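Local atomic coordinates of HTH-type transcriptional regulator ascG (Escherichia coli, PDB entry 3BRQ), a protein that represses transcription of the cryptic asc operon in Escherichia coli as a sequence-specific DNA-binding regulator of the LacI family. Residues C121-T126 with I155-G160; F144-M149 with K175-G180; W182-G187 with N208-I213. All coordinates share one frame; numbering follows the deposited sequence.

Contact 1. Residues C121-T126 with I155-G160; sequences CDHKQT and IERLAG
Lys124 and Gly160 meet backbone to backbone where helix 123-136 crosses helix 152-167. Gly160 CA gives a CA-H...O contact to Lys124 O at 3.5 Å, and Lys124 CA makes a like contact to Glu156 O at 3.4 Å. A side chain on Gly160 would collide with Lys124 O, so the glycine permits the close approach. On one flank of this tight core, His123 CB rests on Glu156 CB at 3.8 Å. Lys124 CG is anti to the backbone N (chi1 -174°), and the chain beyond it is extended, so Lys124 CE lies on Ala159 CB at 3.6 Å.

Both helices pack on one face of the central sheet of the periplasmic binding protein-like lobe, as in LacI-type effector domains. The looser, partly exposed side is bridged by water. Water 1 donates to Glu156 OE1 at 2.7 Å and to Asp122 OD1, and accepts from Lys124 N. It sits between two carboxylates that would probably repel each other. Asp122 also caps its helix, its OD1 accepting from Gln125 N.

The Arg157 guanidinium stands nearly perpendicular to the His123 ring, Arg157 NH2 3.7 Å from His123 ND1. The two residues are buried, and their polar atoms meet through water 2. It lies in the His123 ring plane, 3.0 Å from His123 ND1, accepts from Arg157 NH2 and donates to Thr126 OG1. Asn108 holds His123 NE2, and Tyr31 holds Arg157 NH1.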
loop_
_atom_site.group_PDB
_atom_site.type_symbol
_atom_site.label_atom_id
_atom_site.label_comp_id
_atom_site.label_asym_id
_atom_site.label_seq_id
_atom_site.Cartn_x
_atom_site.Cartn_y
_atom_site.Cartn_z
ATOM N N CYS B 121 3.003 6.483 18.678
ATOM C CA CYS B 121 3.533 5.163 18.975
ATOM C C CYS B 121 5.001 5.396 19.209
ATOM O O CYS B 121 5.634 6.173 18.496
ATOM C CB CYS B 121 3.326 4.214 17.792
ATOM S SG CYS B 121 4.101 2.609 18.071
ATOM N N ASP B 122 5.537 4.791 20.244
ATOM C CA ASP B 122 6.934 5.031 20.590
ATOM C C ASP B 122 7.770 4.104 19.711
ATOM O O ASP B 122 8.123 3.037 20.135
ATOM C CB ASP B 122 7.192 4.745 22.079
ATOM C CG ASP B 122 8.539 5.255 22.531
ATOM O OD1 ASP B 122 9.464 5.395 21.698
ATOM O OD2 ASP B 122 8.678 5.521 23.744
ATOM N N HIS B 123 8.025 4.506 18.463
ATOM C CA HIS B 123 8.866 3.756 17.511
ATOM C C HIS B 123 10.275 3.491 18.017
ATOM O O HIS B 123 10.860 2.419 17.806
ATOM C CB HIS B 123 8.998 4.532 16.194
ATOM C CG HIS B 123 7.709 4.716 15.458
ATOM N ND1 HIS B 123 6.918 3.654 15.056
ATOM C CD2 HIS B 123 7.086 5.841 15.026
ATOM C CE1 HIS B 123 5.873 4.123 14.401
ATOM N NE2 HIS B 123 5.952 5.444 14.369
ATOM N N LYS B 124 10.861 4.479 18.668
ATOM C CA LYS B 124 12.136 4.223 19.290
ATOM C C LYS B 124 12.103 3.013 20.243
ATOM O O LYS B 124 12.917 2.074 20.109
ATOM C CB LYS B 124 12.665 5.466 19.973
ATOM C CG LYS B 124 14.062 5.254 20.510
ATOM C CD LYS B 124 14.430 6.422 21.410
ATOM C CE LYS B 124 15.914 6.490 21.431
ATOM N NZ LYS B 124 16.529 7.075 22.667
ATOM N N GLN B 125 11.149 3.005 21.163
ATOM C CA GLN B 125 11.017 1.884 22.102
ATOM C C GLN B 125 10.776 0.557 21.410
ATOM O O GLN B 125 11.412 -0.454 21.778
ATOM C CB GLN B 125 9.886 2.118 23.112
ATOM C CG GLN B 125 9.906 1.121 24.322
ATOM C CD GLN B 125 11.179 1.215 25.167
ATOM O OE1 GLN B 125 11.588 2.309 25.558
ATOM N NE2 GLN B 125 11.821 0.066 25.436
ATOM N N THR B 126 9.909 0.562 20.380
ATOM C CA THR B 126 9.642 -0.698 19.653
ATOM C C THR B 126 10.901 -1.217 19.048
ATOM O O THR B 126 11.110 -2.425 19.003
ATOM C CB THR B 126 8.629 -0.526 18.535
ATOM O OG1 THR B 126 9.185 0.360 17.553
ATOM C CG2 THR B 126 7.387 0.120 19.069
ATOM N N ILE B 155 14.139 7.698 11.713
ATOM C CA ILE B 155 15.114 8.284 12.696
ATOM C C ILE B 155 14.984 7.639 14.104
ATOM O O ILE B 155 15.964 7.310 14.760
ATOM C CB ILE B 155 14.908 9.775 12.786
ATOM C CG1 ILE B 155 15.381 10.447 11.488
ATOM C CG2 ILE B 155 15.733 10.410 14.005
ATOM C CD1 ILE B 155 14.917 11.917 11.357
ATOM N N GLU B 156 13.744 7.454 14.564
ATOM C CA GLU B 156 13.431 6.844 15.878
ATOM C C GLU B 156 13.858 5.379 15.956
ATOM O O GLU B 156 14.482 4.938 16.950
ATOM C CB GLU B 156 11.931 6.945 16.115
ATOM C CG GLU B 156 11.490 8.407 16.374
ATOM C CD GLU B 156 12.352 9.019 17.471
ATOM O OE1 GLU B 156 12.136 8.664 18.664
ATOM O OE2 GLU B 156 13.279 9.803 17.138
ATOM N N ARG B 157 13.578 4.621 14.894
ATOM C CA ARG B 157 13.988 3.211 14.861
ATOM C C ARG B 157 15.509 3.052 14.959
ATOM O O ARG B 157 16.038 2.124 15.587
ATOM C CB ARG B 157 13.421 2.493 13.599
ATOM C CG ARG B 157 11.892 2.404 13.685
ATOM C CD ARG B 157 11.227 1.632 12.437
ATOM N NE ARG B 157 9.801 1.606 12.705
ATOM C CZ ARG B 157 8.852 1.434 11.782
ATOM N NH1 ARG B 157 9.176 1.385 10.482
ATOM N NH2 ARG B 157 7.584 1.414 12.176
ATOM N N LEU B 158 16.215 3.916 14.257
ATOM C CA LEU B 158 17.648 3.848 14.265
ATOM C C LEU B 158 18.134 4.186 15.664
ATOM O O LEU B 158 19.024 3.522 16.165
ATOM C CB LEU B 158 18.251 4.825 13.232
ATOM C CG LEU B 158 19.777 4.998 13.160
ATOM C CD1 LEU B 158 20.521 3.673 12.997
ATOM C CD2 LEU B 158 20.159 5.910 11.968
ATOM N N ALA B 159 17.570 5.209 16.253
ATOM C CA ALA B 159 17.956 5.634 17.633
ATOM C C ALA B 159 17.723 4.467 18.623
ATOM O O ALA B 159 18.523 4.245 19.501
ATOM C CB ALA B 159 17.119 6.841 18.035
ATOM N N GLY B 160 16.656 3.677 18.408
ATOM C CA GLY B 160 16.336 2.564 19.303
ATOM C C GLY B 160 17.325 1.422 19.140
ATOM O O GLY B 160 17.667 0.764 20.097
HETATM O O HOH W 1 9.994 7.139 19.326
HETATM O O HOH W 2 8.019 0.904 15.138
#

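Contact 2. Residues F144-M149 with K175-G180; sequences FLTGSM and KLIANG
Thr146 lies beside Asn179, and its chi1 of 85° puts OG1 between the backbone N and the carbonyl carbon while CG2 stands anti to the carbonyl carbon. The hydroxyl therefore faces Asn179 and Gly180, and the methyl faces Ile177. In Ile177, CG2 is anti to the backbone N, and this methyl meets Thr146 CG2 at 3.6 Å, the two side chains crossing at about a right angle. Thr146 CG2 also lies in the plane of the Phe144 ring, at its edge.

The backbones run as neighbouring parallel strands. Phe144 N donates to Leu176 O at 2.9 Å, Ala178 N to Phe144 O at 2.8 Å and Thr146 N to Ala178 O at 3.0 Å. Two CA-H...O contacts accompany them, from Ile177 CA to Phe144 O and from Leu145 CA to Ala178 O. Strands 142-145 and 177-178 are the ends of a beta-alpha-beta unit whose crossover contains helix 152-167. Phe144 and Ile177 face that helix, where Tyr161 stacks on the Phe144 ring. On the other face, Leu145 CD1 touches Ala178 CB at 3.8 Å, under helix 184-197.

Thr146 OG1 donates to Gly147 O at 2.9 Å. The same Thr146 OG1 accepts weak bonds from Asn179 ND2 and Gly180 N, each 3.4 Å long. A valine in place of Thr146 would probably leave Gly147 O without its donor and cost the Asn179 amide a weak restraint. Backbone bonds thus carry the pairing. The Thr146 hydroxyl adds only weak bonds across to residues 179-180, while its proton goes to Gly147 O of its own segment.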
loop_
_atom_site.group_PDB
_atom_site.type_symbol
_atom_site.label_atom_id
_atom_site.label_comp_id
_atom_site.label_asym_id
_atom_site.label_seq_id
_atom_site.Cartn_x
_atom_site.Cartn_y
_atom_site.Cartn_z
ATOM N N PHE B 144 21.822 -3.194 10.758
ATOM C CA PHE B 144 20.644 -2.384 10.755
ATOM C C PHE B 144 20.514 -1.675 9.386
ATOM O O PHE B 144 21.444 -1.023 8.906
ATOM C CB PHE B 144 20.684 -1.342 11.881
ATOM C CG PHE B 144 19.378 -0.648 12.107
ATOM C CD1 PHE B 144 18.381 -1.217 12.958
ATOM C CD2 PHE B 144 19.127 0.595 11.494
ATOM C CE1 PHE B 144 17.145 -0.536 13.164
ATOM C CE2 PHE B 144 17.915 1.286 11.721
ATOM C CZ PHE B 144 16.926 0.729 12.579
ATOM N N LEU B 145 19.356 -1.886 8.754
ATOM C CA LEU B 145 18.956 -1.146 7.572
ATOM C C LEU B 145 17.985 0.004 7.874
ATOM O O LEU B 145 16.838 -0.215 8.272
ATOM C CB LEU B 145 18.279 -2.090 6.576
ATOM C CG LEU B 145 19.064 -2.805 5.471
ATOM C CD1 LEU B 145 20.306 -3.387 5.998
ATOM C CD2 LEU B 145 18.184 -3.903 4.831
ATOM N N THR B 146 18.432 1.230 7.641
ATOM C CA THR B 146 17.588 2.401 7.879
ATOM C C THR B 146 16.606 2.691 6.780
ATOM O O THR B 146 16.716 2.186 5.653
ATOM C CB THR B 146 18.451 3.702 8.154
ATOM O OG1 THR B 146 18.829 4.309 6.906
ATOM C CG2 THR B 146 19.723 3.304 8.848
ATOM N N GLY B 147 15.586 3.459 7.121
ATOM C CA GLY B 147 14.716 4.047 6.095
ATOM C C GLY B 147 15.278 5.376 5.668
ATOM O O GLY B 147 16.424 5.732 6.070
ATOM N N SER B 148 14.463 6.176 4.952
ATOM C CA SER B 148 14.937 7.470 4.488
ATOM C C SER B 148 15.336 8.427 5.645
ATOM O O SER B 148 14.759 8.397 6.738
ATOM C CB SER B 148 13.910 8.142 3.606
ATOM O OG SER B 148 12.715 8.346 4.319
HETATM N N MSE B 149 16.309 9.295 5.439
HETATM C CA MSE B 149 16.755 10.024 6.651
HETATM C C MSE B 149 15.892 11.272 7.020
HETATM O O MSE B 149 16.119 11.942 8.057
HETATM C CB MSE B 149 18.255 10.247 6.657
HETATM C CG MSE B 149 19.076 8.894 6.937
HETATM SE SE MSE B 149 18.318 7.647 8.322
HETATM C CE MSE B 149 18.727 8.797 9.841
ATOM N N LYS B 175 29.699 0.408 10.357
ATOM C CA LYS B 175 29.809 -0.499 9.210
ATOM C C LYS B 175 28.686 -1.502 9.180
ATOM O O LYS B 175 28.420 -2.101 8.135
ATOM C CB LYS B 175 31.193 -1.175 9.115
ATOM C CG LYS B 175 32.282 -0.159 8.671
ATOM C CD LYS B 175 33.712 -0.784 8.614
ATOM C CE LYS B 175 33.652 -2.115 7.895
ATOM N NZ LYS B 175 34.922 -2.603 7.216
ATOM N N LEU B 176 28.047 -1.702 10.334
ATOM C CA LEU B 176 26.871 -2.557 10.400
ATOM C C LEU B 176 25.562 -1.826 10.072
ATOM O O LEU B 176 24.531 -2.417 10.146
ATOM C CB LEU B 176 26.752 -3.260 11.755
ATOM C CG LEU B 176 27.809 -4.373 11.985
ATOM C CD1 LEU B 176 27.833 -4.806 13.460
ATOM C CD2 LEU B 176 27.504 -5.574 11.048
ATOM N N ILE B 177 25.611 -0.527 9.813
ATOM C CA ILE B 177 24.390 0.229 9.480
ATOM C C ILE B 177 24.442 0.569 8.000
ATOM O O ILE B 177 25.423 1.169 7.518
ATOM C CB ILE B 177 24.279 1.563 10.292
ATOM C CG1 ILE B 177 24.135 1.268 11.819
ATOM C CG2 ILE B 177 23.077 2.372 9.793
ATOM C CD1 ILE B 177 24.542 2.438 12.730
ATOM N N ALA B 178 23.397 0.206 7.288
ATOM C CA ALA B 178 23.310 0.464 5.848
ATOM C C ALA B 178 22.113 1.406 5.658
ATOM O O ALA B 178 21.007 1.108 6.144
ATOM C CB ALA B 178 23.061 -0.860 5.113
ATOM N N ASN B 179 22.310 2.543 4.984
ATOM C CA ASN B 179 21.220 3.502 4.770
ATOM C C ASN B 179 20.349 3.012 3.601
ATOM O O ASN B 179 20.874 2.619 2.558
ATOM C CB ASN B 179 21.755 4.892 4.470
ATOM C CG ASN B 179 22.566 5.484 5.629
ATOM O OD1 ASN B 179 23.551 6.175 5.394
ATOM N ND2 ASN B 179 22.141 5.232 6.877
ATOM N N GLY B 180 19.049 2.955 3.805
ATOM C CA GLY B 180 18.116 2.361 2.840
ATOM C C GLY B 180 17.040 3.396 2.536
ATOM O O GLY B 180 17.096 4.549 3.027
#

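Contact 3. Residues W182-G187 with N208-I213; sequences WTPASG and NDDMAI
Asn208 ND2 donates to Trp182 O at 2.9 Å. The bond is nearly straight, 169° at the hydrogen, and uses a carbonyl lone pair, with the acceptor close to the plane of the Asn208 amide. The same amide meets the edge of the indole: Asn208 CG lies in the ring plane, 3.7 Å from Trp182 CE3, and the two planes are 71° apart. Beside it, Met211 CG approaches Thr183 O at 3.2 Å and Ser186 OG at 3.5 Å. A bend at chi3 (66°) turns the Met211 methyl toward Ser186 O. Met211 is selenomethionine, and Met211 SE lies 3.5 Å from Trp182 N.

These contacts join the starts of helices 184-197 and 209-221, on the same face of the sheet in the periplasmic binding protein-like lobe. Close packing is permitted by Gly187, whose CA makes a CA-H...O contact to Met211 O at 3.4 Å. Pro184 CA makes another to Asp210 O, and the proline ring lies alongside Asp210 CB.

N-caps set the first shell. Asn208 OD1 accepts from Met211 N at 3.1 Å, so one amide both caps its own helix and grips Trp182. Thr183 is the N-cap of the other helix, and its O accepts from Gly187 N. Further out, Ser148 holds Trp182 NE1 and Tyr31 stacks on the indole. Tyr243 of the second subunit packs on Pro184.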
loop_
_atom_site.group_PDB
_atom_site.type_symbol
_atom_site.label_atom_id
_atom_site.label_comp_id
_atom_site.label_asym_id
_atom_site.label_seq_id
_atom_site.Cartn_x
_atom_site.Cartn_y
_atom_site.Cartn_z
ATOM N N TRP B 182 13.479 2.342 2.008
ATOM C CA TRP B 182 12.188 1.728 2.280
ATOM C C TRP B 182 11.748 0.800 1.133
ATOM O O TRP B 182 10.773 0.088 1.282
ATOM C CB TRP B 182 11.032 2.737 2.528
ATOM C CG TRP B 182 11.175 3.811 3.588
ATOM C CD1 TRP B 182 11.265 5.159 3.364
ATOM C CD2 TRP B 182 11.176 3.649 5.008
ATOM N NE1 TRP B 182 11.321 5.837 4.545
ATOM C CE2 TRP B 182 11.253 4.941 5.578
ATOM C CE3 TRP B 182 11.124 2.549 5.855
ATOM C CZ2 TRP B 182 11.282 5.157 6.953
ATOM C CZ3 TRP B 182 11.131 2.757 7.210
ATOM C CH2 TRP B 182 11.222 4.045 7.759
ATOM N N THR B 183 12.454 0.804 0.022
ATOM C CA THR B 183 12.128 -0.079 -1.130
ATOM C C THR B 183 12.799 -1.469 -0.971
ATOM O O THR B 183 13.870 -1.562 -0.332
ATOM C CB THR B 183 12.666 0.536 -2.429
ATOM O OG1 THR B 183 14.099 0.584 -2.351
ATOM C CG2 THR B 183 12.089 1.995 -2.658
ATOM N N PRO B 184 12.201 -2.545 -1.566
ATOM C CA PRO B 184 12.835 -3.867 -1.606
ATOM C C PRO B 184 14.239 -3.810 -2.221
ATOM O O PRO B 184 15.206 -4.376 -1.593
ATOM C CB PRO B 184 11.887 -4.710 -2.500
ATOM C CG PRO B 184 10.533 -4.048 -2.372
ATOM C CD PRO B 184 10.869 -2.543 -2.214
ATOM N N ALA B 185 14.389 -3.071 -3.351
ATOM C CA ALA B 185 15.725 -2.930 -3.967
ATOM C C ALA B 185 16.760 -2.375 -2.982
ATOM O O ALA B 185 17.926 -2.780 -2.995
ATOM C CB ALA B 185 15.681 -2.010 -5.124
ATOM N N SER B 186 16.346 -1.410 -2.187
ATOM C CA SER B 186 17.289 -0.765 -1.291
ATOM C C SER B 186 17.643 -1.778 -0.205
ATOM O O SER B 186 18.727 -1.701 0.402
ATOM C CB SER B 186 16.720 0.547 -0.695
ATOM O OG SER B 186 15.559 0.260 0.061
ATOM N N GLY B 187 16.731 -2.707 0.076
ATOM C CA GLY B 187 17.015 -3.792 1.029
ATOM C C GLY B 187 18.073 -4.752 0.492
ATOM O O GLY B 187 19.038 -5.120 1.188
ATOM N N ASN B 208 11.803 -1.649 7.519
ATOM C CA ASN B 208 10.429 -1.998 7.172
ATOM C C ASN B 208 10.398 -3.395 6.508
ATOM O O ASN B 208 11.429 -3.975 6.172
ATOM C CB ASN B 208 9.757 -0.920 6.283
ATOM C CG ASN B 208 10.308 -0.885 4.828
ATOM O OD1 ASN B 208 11.422 -1.288 4.565
ATOM N ND2 ASN B 208 9.520 -0.337 3.900
ATOM N N ASP B 209 9.216 -3.944 6.295
ATOM C CA ASP B 209 9.211 -5.321 5.792
ATOM C C ASP B 209 9.742 -5.343 4.410
ATOM O O ASP B 209 10.456 -6.261 4.085
ATOM C CB ASP B 209 7.823 -5.955 5.860
ATOM C CG ASP B 209 7.419 -6.294 7.285
ATOM O OD1 ASP B 209 8.284 -6.222 8.200
ATOM O OD2 ASP B 209 6.215 -6.645 7.465
ATOM N N ASP B 210 9.437 -4.342 3.589
ATOM C CA ASP B 210 9.929 -4.342 2.169
ATOM C C ASP B 210 11.424 -4.496 2.036
ATOM O O ASP B 210 11.891 -5.291 1.254
ATOM C CB ASP B 210 9.463 -3.125 1.385
ATOM C CG ASP B 210 7.967 -3.250 0.980
ATOM O OD1 ASP B 210 7.372 -4.291 1.258
ATOM O OD2 ASP B 210 7.391 -2.334 0.389
HETATM N N MSE B 211 12.193 -3.707 2.795
HETATM C CA MSE B 211 13.602 -3.884 2.819
HETATM C C MSE B 211 14.029 -5.227 3.401
HETATM O O MSE B 211 15.006 -5.795 2.908
HETATM C CB MSE B 211 14.261 -2.710 3.587
HETATM C CG MSE B 211 14.104 -1.333 2.817
HETATM SE SE MSE B 211 15.254 -0.046 3.792
HETATM C CE MSE B 211 16.927 -0.757 3.463
ATOM N N ALA B 212 13.338 -5.751 4.423
ATOM C CA ALA B 212 13.718 -7.030 5.033
ATOM C C ALA B 212 13.530 -8.105 3.937
ATOM O O ALA B 212 14.309 -9.028 3.850
ATOM C CB ALA B 212 12.848 -7.350 6.235
ATOM N N ILE B 213 12.506 -7.971 3.124
ATOM C CA ILE B 213 12.293 -8.997 2.062
ATOM C C ILE B 213 13.380 -8.872 0.975
ATOM O O ILE B 213 13.958 -9.882 0.538
ATOM C CB ILE B 213 10.885 -8.920 1.458
ATOM C CG1 ILE B 213 9.828 -9.364 2.480
ATOM C CG2 ILE B 213 10.763 -9.832 0.171
ATOM C CD1 ILE B 213 8.372 -8.837 2.195
#

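Overall arrangement
All three contacts lie in one lobe of the chain, around its six-stranded sheet. Contacts 1 and 2 alternate along the sequence, and contact 3 follows both. Contact 2 pairs edge strand 177-178 with strand 142-145. Contact 1 lies over one face of this sheet and contact 3 over the other, with centres about 18 Å apart. Contact 2 lies about 14 Å from contact 1 and 11 Å from contact 3, centre to centre. Phe144 links contact 2 to Arg157 and Leu158 of contact 1, and Met211 of contact 3 packs on Leu145 and Gly180. The helices of contacts 1 and 3 form the two outer layers of an alpha/beta/alpha sandwich, and contact 3 reaches the second subunit.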